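Possible thiol-disulfide isomerase (Cytophaga hutchinsonii, PDB 3HCZ) is a possible thiol-disulfide isomerase with a thioredoxin-like fold, and so probably makes, breaks or rearranges disulfide bonds in other proteins. Local coordinates at residues L14-T19 / N99-K104; Y33-F38 / I65-A70; D40-H45 / N71-D76; K52-W57 / G89-V94. All blocks are in the same frame, centred on the assembly; numbering follows the deposited sequence.

Interaction 1 of 4, residues L14-T19 / N99-K104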
# COMPACT_ATOMS: atom_id res chain seq x y z
N LEU A 14 -10.84 -0.14 -2.19
CA LEU A 14 -10.23 -0.13 -3.54
C LEU A 14 -10.63 -1.43 -4.22
O LEU A 14 -10.48 -2.52 -3.66
CB LEU A 14 -8.70 -0.05 -3.44
CG LEU A 14 -8.23 1.31 -2.90
CD1 LEU A 14 -6.75 1.21 -2.47
CD2 LEU A 14 -8.33 2.31 -4.02
N TYR A 15 -11.15 -1.32 -5.44
CA TYR A 15 -11.65 -2.49 -6.17
C TYR A 15 -10.65 -2.82 -7.27
O TYR A 15 -11.00 -2.91 -8.46
CB TYR A 15 -13.06 -2.19 -6.74
CG TYR A 15 -14.09 -1.87 -5.69
CD1 TYR A 15 -14.88 -2.88 -5.13
CD2 TYR A 15 -14.30 -0.56 -5.25
CE1 TYR A 15 -15.85 -2.61 -4.15
CE2 TYR A 15 -15.25 -0.27 -4.24
CZ TYR A 15 -16.03 -1.29 -3.72
OH TYR A 15 -16.99 -1.02 -2.78
N MSE A 16 -9.39 -3.03 -6.87
CA MSE A 16 -8.30 -3.20 -7.84
C MSE A 16 -8.04 -4.68 -8.11
O MSE A 16 -8.65 -5.56 -7.47
CB MSE A 16 -7.04 -2.44 -7.38
CG MSE A 16 -7.35 -0.93 -7.28
SE MSE A 16 -5.92 0.09 -6.45
CE MSE A 16 -4.55 -0.12 -7.88
N THR A 17 -7.18 -4.94 -9.09
CA THR A 17 -6.99 -6.31 -9.55
C THR A 17 -5.52 -6.71 -9.44
O THR A 17 -4.64 -5.86 -9.60
CB THR A 17 -7.46 -6.49 -11.01
OG1 THR A 17 -6.84 -5.51 -11.85
CG2 THR A 17 -8.98 -6.32 -11.12
N ASP A 18 -5.27 -8.00 -9.20
CA ASP A 18 -3.89 -8.49 -9.01
C ASP A 18 -3.20 -8.70 -10.38
O ASP A 18 -3.74 -8.30 -11.42
CB ASP A 18 -3.87 -9.73 -8.10
CG ASP A 18 -4.52 -10.96 -8.74
OD1 ASP A 18 -4.69 -11.00 -9.99
OD2 ASP A 18 -4.84 -11.94 -7.98
N THR A 19 -2.00 -9.29 -10.37
CA THR A 19 -1.20 -9.44 -11.60
C THR A 19 -1.82 -10.42 -12.59
O THR A 19 -1.38 -10.50 -13.74
CB THR A 19 0.26 -9.85 -11.29
OG1 THR A 19 0.27 -11.04 -10.47
CG2 THR A 19 0.98 -8.73 -10.53
N ASN A 99 -10.87 0.02 -13.80
CA ASN A 99 -11.29 1.41 -13.75
C ASN A 99 -12.33 1.75 -12.68
O ASN A 99 -13.44 2.23 -12.99
CB ASN A 99 -11.88 1.78 -15.11
CG ASN A 99 -10.94 1.47 -16.20
OD1 ASN A 99 -11.09 0.45 -16.90
ND2 ASN A 99 -9.89 2.29 -16.31
N HIS A 100 -11.98 1.50 -11.42
CA HIS A 100 -12.89 1.81 -10.34
C HIS A 100 -12.31 2.87 -9.43
O HIS A 100 -12.94 3.26 -8.46
CB HIS A 100 -13.20 0.55 -9.53
CG HIS A 100 -13.90 -0.50 -10.33
ND1 HIS A 100 -15.06 -0.25 -11.04
CD2 HIS A 100 -13.59 -1.79 -10.57
CE1 HIS A 100 -15.44 -1.34 -11.67
NE2 HIS A 100 -14.58 -2.31 -11.39
N THR A 101 -11.10 3.32 -9.73
CA THR A 101 -10.42 4.16 -8.75
C THR A 101 -9.98 5.47 -9.31
O THR A 101 -9.25 5.56 -10.30
CB THR A 101 -9.18 3.49 -8.11
OG1 THR A 101 -9.42 2.10 -7.83
CG2 THR A 101 -8.74 4.28 -6.87
N ASP A 102 -10.41 6.50 -8.65
CA ASP A 102 -10.01 7.82 -9.02
C ASP A 102 -8.92 8.24 -8.03
O ASP A 102 -9.28 8.60 -6.91
CB ASP A 102 -11.24 8.69 -8.83
CG ASP A 102 -11.06 10.04 -9.45
OD1 ASP A 102 -12.09 10.62 -9.90
OD2 ASP A 102 -9.90 10.52 -9.48
N PHE A 103 -7.63 8.15 -8.38
CA PHE A 103 -6.58 8.28 -7.33
C PHE A 103 -6.49 9.69 -6.76
O PHE A 103 -6.16 9.90 -5.58
CB PHE A 103 -5.21 7.78 -7.79
CG PHE A 103 -5.18 6.31 -8.09
CD1 PHE A 103 -5.10 5.40 -7.07
CD2 PHE A 103 -5.19 5.86 -9.40
CE1 PHE A 103 -5.08 4.01 -7.31
CE2 PHE A 103 -5.17 4.49 -9.66
CZ PHE A 103 -5.10 3.57 -8.63
N LYS A 104 -6.79 10.66 -7.61
CA LYS A 104 -6.85 12.05 -7.18
C LYS A 104 -8.05 12.41 -6.32
O LYS A 104 -7.87 12.97 -5.24
CB LYS A 104 -6.76 12.98 -8.36
CG LYS A 104 -5.40 13.61 -8.50
CD LYS A 104 -4.62 12.93 -9.59
CE LYS A 104 -4.09 14.00 -10.52
NZ LYS A 104 -3.40 13.35 -11.64
O HOH W 1 -11.50 1.10 -6.40
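Leu14 and Thr101 meet methyl to methyl: CD2 of Leu14 lies a tight 3.5 Å from CG2 of Thr101, and the side chains cross at about a right angle. The other branch of the threonine, OG1, touches CG of Met16, a selenomethionine here, at 3.7 Å. Past CG the Met16 chain bends at chi3 (68°), which carries its methyl to the rim of the Phe103 ring; CE is 3.8 Å from CZ and near the ring plane. SE of Met16, one atom earlier in the chain, also lies at the edge, 5.3 Å from the Phe103 ring centroid and 79° off the normal, in a Met-aromatic contact. CG2 of Thr101 lies over one face of the same ring, displaced toward the rim. Farther out, the carbonyl O of Tyr15 reaches CD2 of His100 in the imidazole plane, at 3.5 Å. One water spans the segments, accepting from N of Tyr15 at 2.6 Å and hydrogen-bonding to OG1 of Thr101 at 2.7 Å. In the second shell, the carboxylate of Asp96 binds N of His100 and N of Thr101, while Tyr23 OH holds NE2 of His100; Leu14 and Met16 are fixed by backbone bonds to Leu26 and Arg24. The two segments are therefore joined by apolar contact and a shared water, and their direct fit depends on shape more than on polar pairing.

Interaction 2 of 4, residues Y33-F38 / I65-A70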
# COMPACT_ATOMS: atom_id res chain seq x y z
N TYR A 33 -2.01 -5.75 10.03
CA TYR A 33 -1.79 -4.38 9.53
C TYR A 33 -1.71 -4.50 8.03
O TYR A 33 -1.12 -5.48 7.54
CB TYR A 33 -0.44 -3.77 9.93
CG TYR A 33 -0.34 -3.58 11.40
CD1 TYR A 33 -1.07 -2.58 12.05
CD2 TYR A 33 0.47 -4.42 12.16
CE1 TYR A 33 -0.99 -2.44 13.48
CE2 TYR A 33 0.55 -4.28 13.56
CZ TYR A 33 -0.17 -3.28 14.20
OH TYR A 33 -0.08 -3.15 15.58
N THR A 34 -2.31 -3.55 7.33
CA THR A 34 -2.15 -3.43 5.88
C THR A 34 -1.44 -2.12 5.58
O THR A 34 -1.89 -1.04 6.00
CB THR A 34 -3.49 -3.44 5.09
OG1 THR A 34 -4.20 -4.63 5.41
CG2 THR A 34 -3.25 -3.34 3.52
N ILE A 35 -0.33 -2.21 4.84
CA ILE A 35 0.36 -1.05 4.34
C ILE A 35 -0.24 -0.73 2.96
O ILE A 35 -0.12 -1.53 2.03
CB ILE A 35 1.89 -1.31 4.23
CG1 ILE A 35 2.46 -1.95 5.51
CG2 ILE A 35 2.65 -0.02 3.86
CD1 ILE A 35 2.12 -1.19 6.79
N LEU A 36 -0.90 0.41 2.86
CA LEU A 36 -1.45 0.80 1.62
C LEU A 36 -0.36 1.62 0.91
O LEU A 36 0.03 2.69 1.40
CB LEU A 36 -2.76 1.56 1.86
CG LEU A 36 -3.44 2.18 0.65
CD1 LEU A 36 -3.63 1.14 -0.53
CD2 LEU A 36 -4.79 2.69 1.18
N PHE A 37 0.12 1.14 -0.23
CA PHE A 37 1.28 1.80 -0.90
C PHE A 37 1.03 2.15 -2.36
O PHE A 37 1.01 1.27 -3.22
CB PHE A 37 2.52 0.88 -0.73
CG PHE A 37 3.78 1.46 -1.23
CD1 PHE A 37 4.40 2.54 -0.58
CD2 PHE A 37 4.39 0.93 -2.37
CE1 PHE A 37 5.63 3.08 -1.07
CE2 PHE A 37 5.60 1.46 -2.86
CZ PHE A 37 6.21 2.53 -2.19
N PHE A 38 0.91 3.45 -2.66
CA PHE A 38 0.62 3.88 -4.03
C PHE A 38 1.93 4.24 -4.70
O PHE A 38 2.73 5.01 -4.15
CB PHE A 38 -0.33 5.08 -4.07
CG PHE A 38 -1.68 4.83 -3.44
CD1 PHE A 38 -2.76 4.36 -4.22
CD2 PHE A 38 -1.89 5.12 -2.07
CE1 PHE A 38 -4.03 4.09 -3.64
CE2 PHE A 38 -3.17 4.88 -1.48
CZ PHE A 38 -4.24 4.36 -2.25
N ILE A 65 1.54 -8.72 8.45
CA ILE A 65 1.50 -7.44 7.69
C ILE A 65 1.45 -7.74 6.21
O ILE A 65 2.29 -8.49 5.71
CB ILE A 65 2.72 -6.57 8.01
CG1 ILE A 65 2.75 -6.31 9.51
CG2 ILE A 65 2.70 -5.29 7.21
CD1 ILE A 65 4.07 -5.78 10.03
N GLN A 66 0.44 -7.22 5.52
CA GLN A 66 0.41 -7.29 4.06
C GLN A 66 0.67 -5.88 3.48
O GLN A 66 0.31 -4.87 4.12
CB GLN A 66 -0.94 -7.88 3.56
CG GLN A 66 -1.09 -7.96 2.00
CD GLN A 66 -0.02 -8.82 1.38
OE1 GLN A 66 1.10 -8.36 1.16
NE2 GLN A 66 -0.34 -10.10 1.14
N VAL A 67 1.28 -5.82 2.30
CA VAL A 67 1.33 -4.55 1.54
C VAL A 67 0.37 -4.67 0.35
O VAL A 67 0.46 -5.61 -0.46
CB VAL A 67 2.74 -4.22 1.01
CG1 VAL A 67 2.72 -2.91 0.16
CG2 VAL A 67 3.78 -4.11 2.17
N TYR A 68 -0.58 -3.73 0.31
CA TYR A 68 -1.51 -3.59 -0.80
C TYR A 68 -0.79 -2.60 -1.68
O TYR A 68 -0.89 -1.35 -1.46
CB TYR A 68 -2.86 -3.07 -0.27
CG TYR A 68 -4.01 -3.22 -1.27
CD1 TYR A 68 -4.72 -4.42 -1.35
CD2 TYR A 68 -4.40 -2.15 -2.05
CE1 TYR A 68 -5.79 -4.56 -2.26
CE2 TYR A 68 -5.49 -2.27 -2.96
CZ TYR A 68 -6.16 -3.48 -3.05
OH TYR A 68 -7.21 -3.59 -3.96
N ALA A 69 0.01 -3.12 -2.63
CA ALA A 69 0.90 -2.29 -3.41
C ALA A 69 0.09 -1.83 -4.63
O ALA A 69 -0.06 -2.58 -5.62
CB ALA A 69 2.19 -3.02 -3.82
N ALA A 70 -0.48 -0.64 -4.51
CA ALA A 70 -1.47 -0.11 -5.48
C ALA A 70 -0.72 0.70 -6.56
O ALA A 70 -0.41 1.88 -6.38
CB ALA A 70 -2.50 0.76 -4.74
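Strands 33-38 and 65-70 pair in parallel as the two strands of the beta-alpha-beta unit at the centre of this thioredoxin-like sheet; Tyr33 lies beside Ile65, Ile35 beside Val67 and Phe38 beside Ala70. Five backbone bonds run from Tyr33, Ile35 and Phe37 to Gln66, Tyr68 and Ala70, and the strand directions differ by 21°. Tyr68 makes use of this frame. Its CB lies 3.8 Å from CG2 of Thr34, the two side chains side by side and pointing the same way, and also near O of Ile35. With CG anti to the backbone N (chi1 -165°), the ring runs alongside Leu36, and CD2 of Tyr68 meets CD1 of Leu36 at 3.7 Å. At the tip, OH is hydrogen-bonded to the backbone O of Arg24, which satisfies it. Nearby on this face, CD1 of Phe38 touches CB of Ala70 at 3.6 Å. The other face, under helix 49-60, is largely apolar: CG1 of Val67 packs on CB of Phe37 at 3.9 Å, and Leu53 and Trp57 cover these two residues. Gln66 folds back on its own strand, where OE1 takes the N-H of Val67 at 2.8 Å on a lone pair in the carbonyl plane.

Interaction 3 of 4, residues D40-H45 / N71-D76. With SO4 (sulfate ion), chain C.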
# COMPACT_ATOMS: atom_id res chain seq x y z
N ASP A 40 4.33 4.14 -8.80
CA ASP A 40 4.28 4.27 -10.25
C ASP A 40 5.65 3.82 -10.77
O ASP A 40 6.68 4.36 -10.36
CB ASP A 40 4.00 5.75 -10.60
CG ASP A 40 3.85 6.01 -12.09
OD1 ASP A 40 4.15 5.15 -12.95
OD2 ASP A 40 3.46 7.15 -12.40
N SER A 41 5.65 2.84 -11.67
CA SER A 41 6.93 2.36 -12.23
C SER A 41 7.62 3.46 -13.04
O SER A 41 8.85 3.48 -13.16
CB SER A 41 6.71 1.10 -13.08
OG SER A 41 6.19 1.45 -14.36
N GLN A 42 6.83 4.39 -13.56
CA GLN A 42 7.41 5.46 -14.37
C GLN A 42 8.19 6.48 -13.56
O GLN A 42 8.74 7.41 -14.11
CB GLN A 42 6.35 6.13 -15.23
CG GLN A 42 5.70 5.10 -16.16
CD GLN A 42 6.74 4.31 -16.94
OE1 GLN A 42 7.26 4.80 -17.92
NE2 GLN A 42 7.03 3.08 -16.51
N CYS A 43 8.26 6.30 -12.25
CA CYS A 43 9.14 7.12 -11.42
C CYS A 43 10.57 6.72 -11.57
O CYS A 43 11.46 7.44 -11.12
CB CYS A 43 8.78 7.00 -9.95
SG CYS A 43 7.29 7.85 -9.55
N GLY A 44 10.81 5.58 -12.19
CA GLY A 44 12.16 5.17 -12.62
C GLY A 44 12.43 3.73 -12.18
O GLY A 44 11.92 3.28 -11.15
N HIS A 45 13.23 3.03 -12.97
CA HIS A 45 13.64 1.66 -12.69
C HIS A 45 14.39 1.54 -11.34
O HIS A 45 14.27 0.53 -10.64
CB HIS A 45 14.46 1.12 -13.87
CG HIS A 45 15.07 -0.23 -13.63
ND1 HIS A 45 14.30 -1.38 -13.53
CD2 HIS A 45 16.36 -0.62 -13.48
CE1 HIS A 45 15.10 -2.42 -13.32
NE2 HIS A 45 16.35 -1.98 -13.28
N ASN A 71 -0.42 0.04 -7.67
CA ASN A 71 0.20 0.73 -8.76
C ASN A 71 -0.86 1.62 -9.46
O ASN A 71 -1.97 1.16 -9.70
CB ASN A 71 0.83 -0.28 -9.70
CG ASN A 71 1.39 0.37 -10.92
OD1 ASN A 71 0.66 0.63 -11.89
ND2 ASN A 71 2.70 0.64 -10.90
N ILE A 72 -0.52 2.89 -9.70
CA ILE A 72 -1.49 3.87 -10.22
C ILE A 72 -1.58 3.96 -11.74
O ILE A 72 -2.25 4.86 -12.27
CB ILE A 72 -1.27 5.26 -9.58
CG1 ILE A 72 0.10 5.86 -10.00
CG2 ILE A 72 -1.38 5.15 -8.07
CD1 ILE A 72 0.19 7.37 -9.86
N GLU A 73 -0.95 3.03 -12.47
CA GLU A 73 -0.78 3.23 -13.93
C GLU A 73 -1.99 2.71 -14.66
O GLU A 73 -2.74 1.90 -14.11
CB GLU A 73 0.46 2.49 -14.43
CG GLU A 73 1.77 3.04 -13.83
CD GLU A 73 2.99 2.28 -14.31
OE1 GLU A 73 3.26 2.26 -15.54
OE2 GLU A 73 3.68 1.69 -13.46
N ARG A 74 -2.17 3.13 -15.91
CA ARG A 74 -3.36 2.75 -16.67
C ARG A 74 -3.11 1.69 -17.74
O ARG A 74 -3.97 1.46 -18.59
CB ARG A 74 -4.03 4.01 -17.27
CG ARG A 74 -4.49 5.02 -16.21
CD ARG A 74 -5.63 4.37 -15.35
NE ARG A 74 -6.09 5.23 -14.26
CZ ARG A 74 -6.96 4.82 -13.33
NH1 ARG A 74 -7.50 3.60 -13.43
NH2 ARG A 74 -7.33 5.63 -12.34
N LYS A 75 -1.90 1.11 -17.72
CA LYS A 75 -1.52 -0.01 -18.58
C LYS A 75 -0.76 -1.04 -17.74
O LYS A 75 -0.18 -0.71 -16.71
CB LYS A 75 -0.62 0.43 -19.73
CG LYS A 75 -1.23 1.46 -20.64
CD LYS A 75 -0.25 1.91 -21.71
CE LYS A 75 -0.84 3.07 -22.51
NZ LYS A 75 -0.27 3.15 -23.90
N ASP A 76 -0.78 -2.30 -18.17
CA ASP A 76 -0.08 -3.37 -17.45
C ASP A 76 1.44 -3.44 -17.69
O ASP A 76 2.19 -3.88 -16.82
CB ASP A 76 -0.65 -4.73 -17.89
CG ASP A 76 -2.05 -4.95 -17.43
OD1 ASP A 76 -2.37 -4.67 -16.27
OD2 ASP A 76 -2.86 -5.41 -18.27
S SO4 C . -0.80 -2.84 -21.65
O1 SO4 C . 0.55 -2.49 -21.23
O2 SO4 C . -0.83 -4.25 -22.01
O3 SO4 C . -1.83 -2.59 -20.62
O4 SO4 C . -1.14 -2.04 -22.83
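The loop that opens the CGHC motif, a CXXC sequence of the thioredoxin type beginning at Cys43 and, as in relatives, probably the redox-active site, is tied to the loop after the next parallel strand by Ser41 and Glu73. OE2 of Glu73 accepts from OG of Ser41 at 2.7 Å, on its syn side, and from N of Ser41 at 2.9 Å, from well above the carboxylate plane. A third donor, ND2 of Asn71 in the same segment, lies 2.9 Å from OE2 of Glu73 on the anti side, with OE2 nearly in the plane of the Asn71 amide. Three donors thus grip OE2 and limit the rotation of the carboxylate. Ser41 is positioned by Gln42, whose NE2 donates to OG of Ser41 at 2.8 Å. Asx turns shape both loops, OD1 of Asp40 accepting from N of Gln42 and OD1 of Asn71 from N of Glu73. CB of Asp40 rests on CG1 of Ile72 at 3.9 Å, and with CG anti to the backbone N (chi1 -177°) its OD1 lies 3.5 Å from OE2 of Glu73, a like-charge approach that the surrounding N-H donors probably ease. Segment 40-45 leads from strand 33-39 into helix 49-60, and segment 71-76 from strand 65-71 into helix 77-86, at whose start N of Asp76 and N of Glu77 bind a sulfate, probably from the crystallisation liquor.

Interaction 4 of 4, residues K52-W57 / G89-V94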
# COMPACT_ATOMS: atom_id res chain seq x y z
N LYS A 52 12.89 -0.99 -1.15
CA LYS A 52 13.23 -0.95 0.25
C LYS A 52 12.05 -1.34 1.15
O LYS A 52 12.24 -1.99 2.17
CB LYS A 52 13.76 0.42 0.64
CG LYS A 52 15.21 0.61 0.19
CD LYS A 52 15.73 1.99 0.55
CE LYS A 52 17.23 2.14 0.31
NZ LYS A 52 18.03 1.39 1.33
N LEU A 53 10.84 -0.92 0.78
CA LEU A 53 9.63 -1.34 1.49
C LEU A 53 9.49 -2.85 1.32
O LEU A 53 9.07 -3.55 2.24
CB LEU A 53 8.38 -0.63 0.94
CG LEU A 53 7.08 -1.00 1.68
CD1 LEU A 53 7.14 -0.65 3.19
CD2 LEU A 53 5.85 -0.36 1.01
N TYR A 54 9.84 -3.36 0.14
CA TYR A 54 9.73 -4.81 -0.10
C TYR A 54 10.68 -5.56 0.83
O TYR A 54 10.27 -6.53 1.45
CB TYR A 54 9.95 -5.18 -1.57
CG TYR A 54 9.57 -6.63 -1.88
CD1 TYR A 54 8.24 -6.96 -2.17
CD2 TYR A 54 10.52 -7.64 -1.84
CE1 TYR A 54 7.88 -8.31 -2.45
CE2 TYR A 54 10.19 -8.95 -2.11
CZ TYR A 54 8.84 -9.27 -2.42
OH TYR A 54 8.49 -10.57 -2.70
N ASP A 55 11.92 -5.08 0.94
CA ASP A 55 12.89 -5.68 1.84
C ASP A 55 12.39 -5.64 3.27
O ASP A 55 12.51 -6.62 3.98
CB ASP A 55 14.22 -4.94 1.80
CG ASP A 55 14.93 -5.09 0.48
OD1 ASP A 55 14.71 -6.07 -0.27
OD2 ASP A 55 15.77 -4.20 0.21
N TRP A 56 11.84 -4.49 3.68
CA TRP A 56 11.25 -4.33 5.02
C TRP A 56 10.10 -5.35 5.23
O TRP A 56 10.01 -5.97 6.28
CB TRP A 56 10.77 -2.88 5.24
CG TRP A 56 10.03 -2.71 6.56
CD1 TRP A 56 10.57 -2.31 7.76
CD2 TRP A 56 8.64 -2.95 6.80
NE1 TRP A 56 9.59 -2.30 8.74
CE2 TRP A 56 8.40 -2.69 8.18
CE3 TRP A 56 7.56 -3.38 5.99
CZ2 TRP A 56 7.14 -2.82 8.76
CZ3 TRP A 56 6.29 -3.52 6.58
CH2 TRP A 56 6.10 -3.25 7.96
N TRP A 57 9.23 -5.47 4.23
CA TRP A 57 8.09 -6.37 4.27
C TRP A 57 8.54 -7.83 4.42
O TRP A 57 7.97 -8.60 5.22
CB TRP A 57 7.21 -6.19 3.03
CG TRP A 57 6.09 -7.18 2.97
CD1 TRP A 57 4.96 -7.19 3.75
CD2 TRP A 57 5.98 -8.29 2.08
NE1 TRP A 57 4.16 -8.29 3.42
CE2 TRP A 57 4.76 -8.96 2.39
CE3 TRP A 57 6.79 -8.79 1.05
CZ2 TRP A 57 4.34 -10.10 1.69
CZ3 TRP A 57 6.39 -9.96 0.40
CH2 TRP A 57 5.17 -10.59 0.71
N GLY A 89 7.34 -9.59 -6.52
CA GLY A 89 6.06 -10.26 -6.77
C GLY A 89 5.37 -10.88 -5.55
O GLY A 89 4.20 -11.30 -5.67
N GLY A 90 6.05 -10.93 -4.39
CA GLY A 90 5.52 -11.72 -3.27
C GLY A 90 4.34 -11.08 -2.54
O GLY A 90 3.47 -11.80 -1.99
N TRP A 91 4.30 -9.75 -2.51
CA TRP A 91 3.22 -9.07 -1.79
C TRP A 91 2.00 -8.86 -2.67
O TRP A 91 1.98 -9.35 -3.81
CB TRP A 91 3.70 -7.75 -1.18
CG TRP A 91 4.21 -6.69 -2.13
CD1 TRP A 91 3.94 -6.51 -3.47
CD2 TRP A 91 5.03 -5.58 -1.75
NE1 TRP A 91 4.58 -5.36 -3.95
CE2 TRP A 91 5.25 -4.78 -2.90
CE3 TRP A 91 5.64 -5.20 -0.54
CZ2 TRP A 91 6.05 -3.61 -2.86
CZ3 TRP A 91 6.41 -4.04 -0.50
CH2 TRP A 91 6.62 -3.26 -1.65
N LEU A 92 1.01 -8.12 -2.19
CA LEU A 92 -0.23 -7.91 -2.99
C LEU A 92 -0.13 -6.76 -4.01
O LEU A 92 -0.62 -5.64 -3.77
CB LEU A 92 -1.48 -7.81 -2.12
CG LEU A 92 -2.83 -7.70 -2.83
CD1 LEU A 92 -2.94 -8.72 -4.01
CD2 LEU A 92 -3.95 -7.95 -1.79
N ASN A 93 0.54 -7.04 -5.14
CA ASN A 93 0.54 -6.09 -6.25
C ASN A 93 -0.82 -6.01 -6.92
O ASN A 93 -1.35 -7.05 -7.37
CB ASN A 93 1.57 -6.50 -7.30
CG ASN A 93 2.99 -6.34 -6.80
OD1 ASN A 93 3.43 -5.22 -6.52
ND2 ASN A 93 3.73 -7.46 -6.69
N VAL A 94 -1.37 -4.81 -6.98
CA VAL A 94 -2.61 -4.57 -7.69
C VAL A 94 -2.50 -3.34 -8.60
O VAL A 94 -1.60 -2.49 -8.43
CB VAL A 94 -3.86 -4.41 -6.75
CG1 VAL A 94 -4.15 -5.73 -6.01
CG2 VAL A 94 -3.68 -3.26 -5.72
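Trp91 is the bump and helix 49-60 supplies the hollow: Tyr54 and Trp57 form an aromatic cluster with the indole, Leu53 adds an aliphatic wall, and the helix is thereby packed against the loop leading into edge strand 92-95 of the thioredoxin-like sheet. The CG of Trp91 stands between its backbone N and carbonyl carbon (chi1 61°), a setting that swings the ring system over the helix. From one side Tyr54 presents its edge in a T-shaped contact, its plane 73° from that of the six-membered ring of Trp91, with CD1 above the middle of the indole and 3.5 Å from CD2 of Trp91. At the far rim CZ3 of Trp91 slots down against the helix, 3.4 Å from CA of Tyr54 and 3.8 Å from CG of Leu53. Trp57 forms the next wall: CB of Trp91 sits 3.6 Å from the centroid of the six-membered ring of Trp57, only 7° off its normal, a CH-pi contact over the face. CE3 of Trp57 lies over one face of the Tyr54 ring, toward its rim, so the walls support each other, and NE1 of Trp57 is hydrogen-bonded to O of Ile65 on strand 65-71. Beside the pocket, the slim backbone of Gly90 passes the end of Trp57, whose CH2 is 3.4 Å from C of Gly90. N of Gly90 makes a weak hydrogen bond to OH of Tyr54 at 3.0 Å. At the pyrrole end, NE1 of Trp91 donates to OD1 of Asn93 at 2.8 Å, nearly in the indole plane.

Overall arrangement
Interaction 2 is the core, its centre about 3 Å from the centre of the chain, and is the one built on backbone hydrogen bonds between strands. Interactions 2 and 4 share the beta-alpha-beta unit and the sheet: Ala69 bonds to Leu92 and Val94, joining the edge strand to the central pair, while interaction 4, only partly buried, packs the helix there through aromatic side chains. Interaction 3, also partly buried, lies farther out, its centre about 14 Å from the centre of the chain, where the same two strands end in loops and the chemistry turns polar. Interaction 1, largely buried, covers the other sheet face with apolar side chains and a water; Arg74 links it to interaction 3 through O of Thr101.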